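Local coordinates for protein 'Carboxyl esterase 2 (Tuber melanosporum Mel28, PDB 5MIF) that probably hydrolyses carboxylic esters, as a fungal member of the alpha/beta hydrolase fold related to archaeal carboxylesterases, at residues 218-223 / 290-295; 278-283 / 306-311. All blocks are in the same frame, centred on the assembly; numbering follows the deposited sequence.

In the fold
Both contacts are buried and belong to one beta-alpha-beta unit, strand 279-284, helix 290-302 and strand 307-312: contact 1 uses its helix, contact 2 its two strands. Contact 2 (278-283 / 306-311) joins those strands at one end of the chain's sheet, by regular parallel backbone bonding with aliphatic residues on both faces. Contact 1 (218-223 / 290-295) joins the start of the helix to the loop that follows strand 213-217, where the chain is irregular and a glutamine side chain bonds to the loop backbone. The two meet directly: Y218 pairs with V282 through the backbone, and E294 forms a salt bridge with R311. Only contact 2 lies broadly along the subunit interface.

Contact 1. Residues 218-223 / 290-295; sequences YPATDL and RQQGED
P219 and T221, in the irregular loop 218-223, pass the first turn of helix 290-302 with their CA atoms 5.7 Å from that of G293 and 5.8 Å from that of Q292. In this alpha/beta hydrolase fold the loop continues from strand 213-217, and its A220 lies near a probable nucleophile elbow around S190. Q292 carries most of the contact. Its CG stands anti to the carbonyl carbon (chi1 -73°) and the chain runs on extended, which brings the terminal amide to the loop backbone. There OE1 accepts two N-H groups: T221 N at 2.8 Å, tilted only 17° from the carbonyl plane, and D222 N at 3.0 Å, standing well above that plane. A glutamine suits this place because it is long enough to offer a carbonyl to two successive peptide N-H groups. An alanine in place of Q292 would remove that oxygen, and the N-H groups of T221 and D222 would probably lose their shared acceptor, leaving the loop less firmly tied to the helix. T221 slides past Q292 in the opposite direction, OG1 lying 3.2 Å from Q292 CB. The carboxylate of D222 turns to other partners, its OD1 accepting hydrogen bonds from the backbone N-H groups of A224 and C225, and its OD2 forming a salt bridge with R267. At G293 the helix comes close to the proline ring: a CB there would crowd P219 CD, and P219 CG rests 4.0 Å from G293 CA. A water bridges the same pair, donating to P219 O at 2.9 Å and accepting a weak bond from G293 N.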
# COMPACT_ATOMS: atom_id res chain seq x y z
N TYR A 218 -0.84 5.52 10.71
CA TYR A 218 -1.69 6.68 11.06
C TYR A 218 -1.16 7.42 12.28
O TYR A 218 -1.84 7.52 13.31
CB TYR A 218 -3.17 6.29 11.28
CG TYR A 218 -3.44 4.91 11.84
CD1 TYR A 218 -3.22 4.62 13.19
CD2 TYR A 218 -3.94 3.89 11.03
CE1 TYR A 218 -3.46 3.36 13.70
CE2 TYR A 218 -4.21 2.63 11.54
CZ TYR A 218 -3.96 2.37 12.86
OH TYR A 218 -4.21 1.12 13.34
N PRO A 219 0.08 7.91 12.19
CA PRO A 219 0.74 8.47 13.36
C PRO A 219 0.18 9.82 13.74
O PRO A 219 -0.32 10.55 12.88
CB PRO A 219 2.19 8.62 12.90
CG PRO A 219 2.07 8.92 11.45
CD PRO A 219 0.88 8.11 10.97
N ALA A 220 0.22 10.13 15.04
CA ALA A 220 0.06 11.50 15.51
C ALA A 220 1.43 12.15 15.38
O ALA A 220 2.42 11.62 15.88
CB ALA A 220 -0.45 11.54 16.96
N THR A 221 1.50 13.28 14.69
CA THR A 221 2.78 13.93 14.49
C THR A 221 2.76 15.36 15.00
O THR A 221 3.81 15.96 15.24
CB THR A 221 3.16 13.94 13.00
OG1 THR A 221 2.13 14.60 12.26
CG2 THR A 221 3.30 12.53 12.47
N ASP A 222 1.56 15.89 15.18
CA ASP A 222 1.40 17.28 15.60
C ASP A 222 0.27 17.37 16.62
O ASP A 222 -0.90 17.22 16.27
CB ASP A 222 1.12 18.18 14.39
CG ASP A 222 1.24 19.67 14.71
OD1 ASP A 222 1.18 20.04 15.91
OD2 ASP A 222 1.42 20.46 13.77
N LEU A 223 0.62 17.58 17.88
CA LEU A 223 -0.37 17.61 18.95
C LEU A 223 -0.91 19.02 19.19
O LEU A 223 -1.89 19.20 19.92
CB LEU A 223 0.22 17.05 20.25
CG LEU A 223 0.18 15.53 20.44
CD1 LEU A 223 0.89 14.78 19.32
CD2 LEU A 223 0.76 15.14 21.78
N ARG A 290 -5.54 11.79 9.59
CA ARG A 290 -4.92 11.42 8.31
C ARG A 290 -3.93 12.48 7.78
O ARG A 290 -2.84 12.14 7.34
CB ARG A 290 -5.99 11.15 7.26
CG ARG A 290 -5.45 10.65 5.92
CD ARG A 290 -6.54 10.64 4.86
NE ARG A 290 -6.73 11.99 4.32
CZ ARG A 290 -7.84 12.42 3.72
NH1 ARG A 290 -8.88 11.61 3.58
NH2 ARG A 290 -7.91 13.66 3.26
N GLN A 291 -4.32 13.75 7.83
CA GLN A 291 -3.49 14.83 7.28
C GLN A 291 -2.08 14.90 7.91
O GLN A 291 -1.10 15.25 7.24
CB GLN A 291 -4.19 16.18 7.44
CG GLN A 291 -3.49 17.34 6.73
CD GLN A 291 -3.67 17.30 5.22
OE1 GLN A 291 -4.75 16.99 4.72
NE2 GLN A 291 -2.60 17.59 4.49
N GLN A 292 -2.00 14.59 9.20
CA GLN A 292 -0.73 14.68 9.92
C GLN A 292 0.33 13.73 9.35
O GLN A 292 1.47 14.14 9.12
CB GLN A 292 -0.94 14.39 11.41
CG GLN A 292 -1.64 15.52 12.12
CD GLN A 292 -1.72 15.31 13.61
OE1 GLN A 292 -0.97 14.52 14.20
NE2 GLN A 292 -2.69 15.98 14.24
N GLY A 293 -0.06 12.48 9.14
CA GLY A 293 0.86 11.50 8.58
C GLY A 293 1.32 11.88 7.18
O GLY A 293 2.52 11.82 6.89
N GLU A 294 0.38 12.30 6.33
CA GLU A 294 0.69 12.64 4.94
C GLU A 294 1.61 13.86 4.87
O GLU A 294 2.60 13.86 4.13
CB GLU A 294 -0.61 12.85 4.15
CG GLU A 294 -1.44 11.58 4.01
CD GLU A 294 -2.65 11.70 3.06
OE1 GLU A 294 -3.12 12.82 2.77
OE2 GLU A 294 -3.13 10.64 2.60
N ASP A 295 1.29 14.89 5.65
CA ASP A 295 2.13 16.08 5.70
C ASP A 295 3.53 15.75 6.22
O ASP A 295 4.52 16.26 5.70
CB ASP A 295 1.50 17.17 6.56
CG ASP A 295 0.30 17.82 5.89
OD1 ASP A 295 0.16 17.69 4.66
OD2 ASP A 295 -0.51 18.46 6.60
O HOH W 1 -1.65 10.08 10.38

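Contact 2. Residues 278-283 / 306-311; sequences ETLIVV and RAAIIR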
# COMPACT_ATOMS: atom_id res chain seq x y z
N GLU A 278 14.95 5.79 6.83
CA GLU A 278 13.94 5.60 5.80
C GLU A 278 12.66 5.09 6.44
O GLU A 278 12.66 4.22 7.32
CB GLU A 278 14.44 4.73 4.65
CG GLU A 278 14.44 3.26 4.81
CD GLU A 278 14.59 2.59 3.44
OE1 GLU A 278 14.06 3.16 2.45
OE2 GLU A 278 15.24 1.54 3.34
N THR A 279 11.56 5.68 5.99
CA THR A 279 10.29 5.55 6.67
C THR A 279 9.14 5.21 5.72
O THR A 279 9.02 5.78 4.64
CB THR A 279 9.98 6.87 7.40
OG1 THR A 279 10.95 7.07 8.43
CG2 THR A 279 8.58 6.87 7.96
N LEU A 280 8.31 4.26 6.14
CA LEU A 280 7.06 3.98 5.46
C LEU A 280 5.88 4.48 6.31
O LEU A 280 5.74 4.10 7.47
CB LEU A 280 6.91 2.47 5.18
CG LEU A 280 5.52 1.98 4.80
CD1 LEU A 280 5.08 2.52 3.43
CD2 LEU A 280 5.48 0.48 4.79
N ILE A 281 5.04 5.33 5.72
CA ILE A 281 3.86 5.82 6.41
C ILE A 281 2.58 5.31 5.77
O ILE A 281 2.39 5.44 4.56
CB ILE A 281 3.84 7.36 6.45
CG1 ILE A 281 5.09 7.87 7.18
CG2 ILE A 281 2.55 7.87 7.11
CD1 ILE A 281 5.28 9.37 7.10
N VAL A 282 1.72 4.72 6.58
CA VAL A 282 0.44 4.21 6.11
C VAL A 282 -0.66 4.96 6.85
O VAL A 282 -0.62 5.06 8.06
CB VAL A 282 0.34 2.69 6.35
CG1 VAL A 282 -1.00 2.17 5.91
CG2 VAL A 282 1.47 1.96 5.60
N VAL A 283 -1.64 5.49 6.12
CA VAL A 283 -2.74 6.22 6.77
C VAL A 283 -4.10 5.67 6.35
O VAL A 283 -4.23 5.06 5.28
CB VAL A 283 -2.70 7.75 6.46
CG1 VAL A 283 -1.45 8.39 7.06
CG2 VAL A 283 -2.81 7.99 4.94
N ARG A 306 14.33 8.86 2.33
CA ARG A 306 13.50 7.90 1.59
C ARG A 306 12.22 7.61 2.38
O ARG A 306 12.25 6.90 3.39
CB ARG A 306 14.27 6.60 1.30
CG ARG A 306 15.25 6.71 0.14
CD ARG A 306 15.86 5.35 -0.24
NE ARG A 306 14.88 4.44 -0.85
CZ ARG A 306 14.55 4.46 -2.14
NH1 ARG A 306 15.11 5.36 -2.95
NH2 ARG A 306 13.66 3.60 -2.63
N ALA A 307 11.11 8.16 1.92
CA ALA A 307 9.86 8.01 2.63
C ALA A 307 8.72 7.66 1.69
O ALA A 307 8.43 8.41 0.74
CB ALA A 307 9.53 9.28 3.42
N ALA A 308 8.08 6.53 1.95
CA ALA A 308 6.92 6.10 1.19
C ALA A 308 5.65 6.41 1.98
O ALA A 308 5.58 6.18 3.19
CB ALA A 308 7.01 4.62 0.86
N ILE A 309 4.64 6.94 1.29
CA ILE A 309 3.36 7.25 1.92
C ILE A 309 2.19 6.61 1.17
O ILE A 309 2.01 6.81 -0.04
CB ILE A 309 3.10 8.78 2.01
CG1 ILE A 309 4.37 9.54 2.40
CG2 ILE A 309 1.95 9.05 2.97
CD1 ILE A 309 4.44 10.93 1.82
N ILE A 310 1.40 5.85 1.91
CA ILE A 310 0.28 5.12 1.35
C ILE A 310 -1.02 5.39 2.11
O ILE A 310 -1.07 5.29 3.34
CB ILE A 310 0.58 3.63 1.36
CG1 ILE A 310 1.44 3.27 0.15
CG2 ILE A 310 -0.68 2.81 1.33
CD1 ILE A 310 2.05 1.90 0.29
N ARG A 311 -2.06 5.74 1.37
CA ARG A 311 -3.39 5.96 1.91
C ARG A 311 -4.28 4.79 1.55
O ARG A 311 -4.43 4.44 0.37
CB ARG A 311 -4.00 7.26 1.39
CG ARG A 311 -5.48 7.45 1.79
CD ARG A 311 -6.16 8.57 1.00
NE ARG A 311 -5.57 9.89 1.24
CZ ARG A 311 -6.11 11.04 0.84
NH1 ARG A 311 -7.26 11.04 0.16
NH2 ARG A 311 -5.50 12.19 1.11
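L280 reaches over A308 on one face of the strand pair, its CD1 3.8 Å from A308 CB. With CG anti to the backbone N (chi1 165°) and chi2 at 67°, L280 brings this methyl toward the neighbouring strand, where the small alanine lets it settle, and I310 CD1 approaches it more loosely. On the other face I281 CB and I309 CG2 lie 4.3 Å apart, and V283 CG2 packs against R311 CB. Beta-branched residues suit these extended positions, and helix 290-302 covers this second face, touching A307, I309 and V283. Between the faces the backbones are joined as parallel strands, their axes 4.7 Å apart and 12° from alignment, flanking the helix of a right-handed beta-alpha-beta crossover in the alpha/beta hydrolase sheet. Five hydrogen bonds link them: R306 O, A308 O and I310 O accept from T279, I281 and V283, while T279 O and I281 O accept from A308 and I310. The bond from I281 N to A308 O, at 2.7 Å, is almost straight. CA-H groups add weaker contacts, such as A307 CA to T279 O at 3.1 Å. Strand 213-217 continues the sheet beyond 279-284; beyond 307-312, R311 pairs antiparallel with a strand of the second subunit. R311 also sends NE to E294 in a salt bridge. At the opposite end E278 and R306 run side by side, pointing the same way. E278 OE1 meets the guanidinium edge in a long salt bridge, 3.6 Å from R306 NE, while R306 NH2 donates to the carbonyl oxygen of E327 of the second subunit.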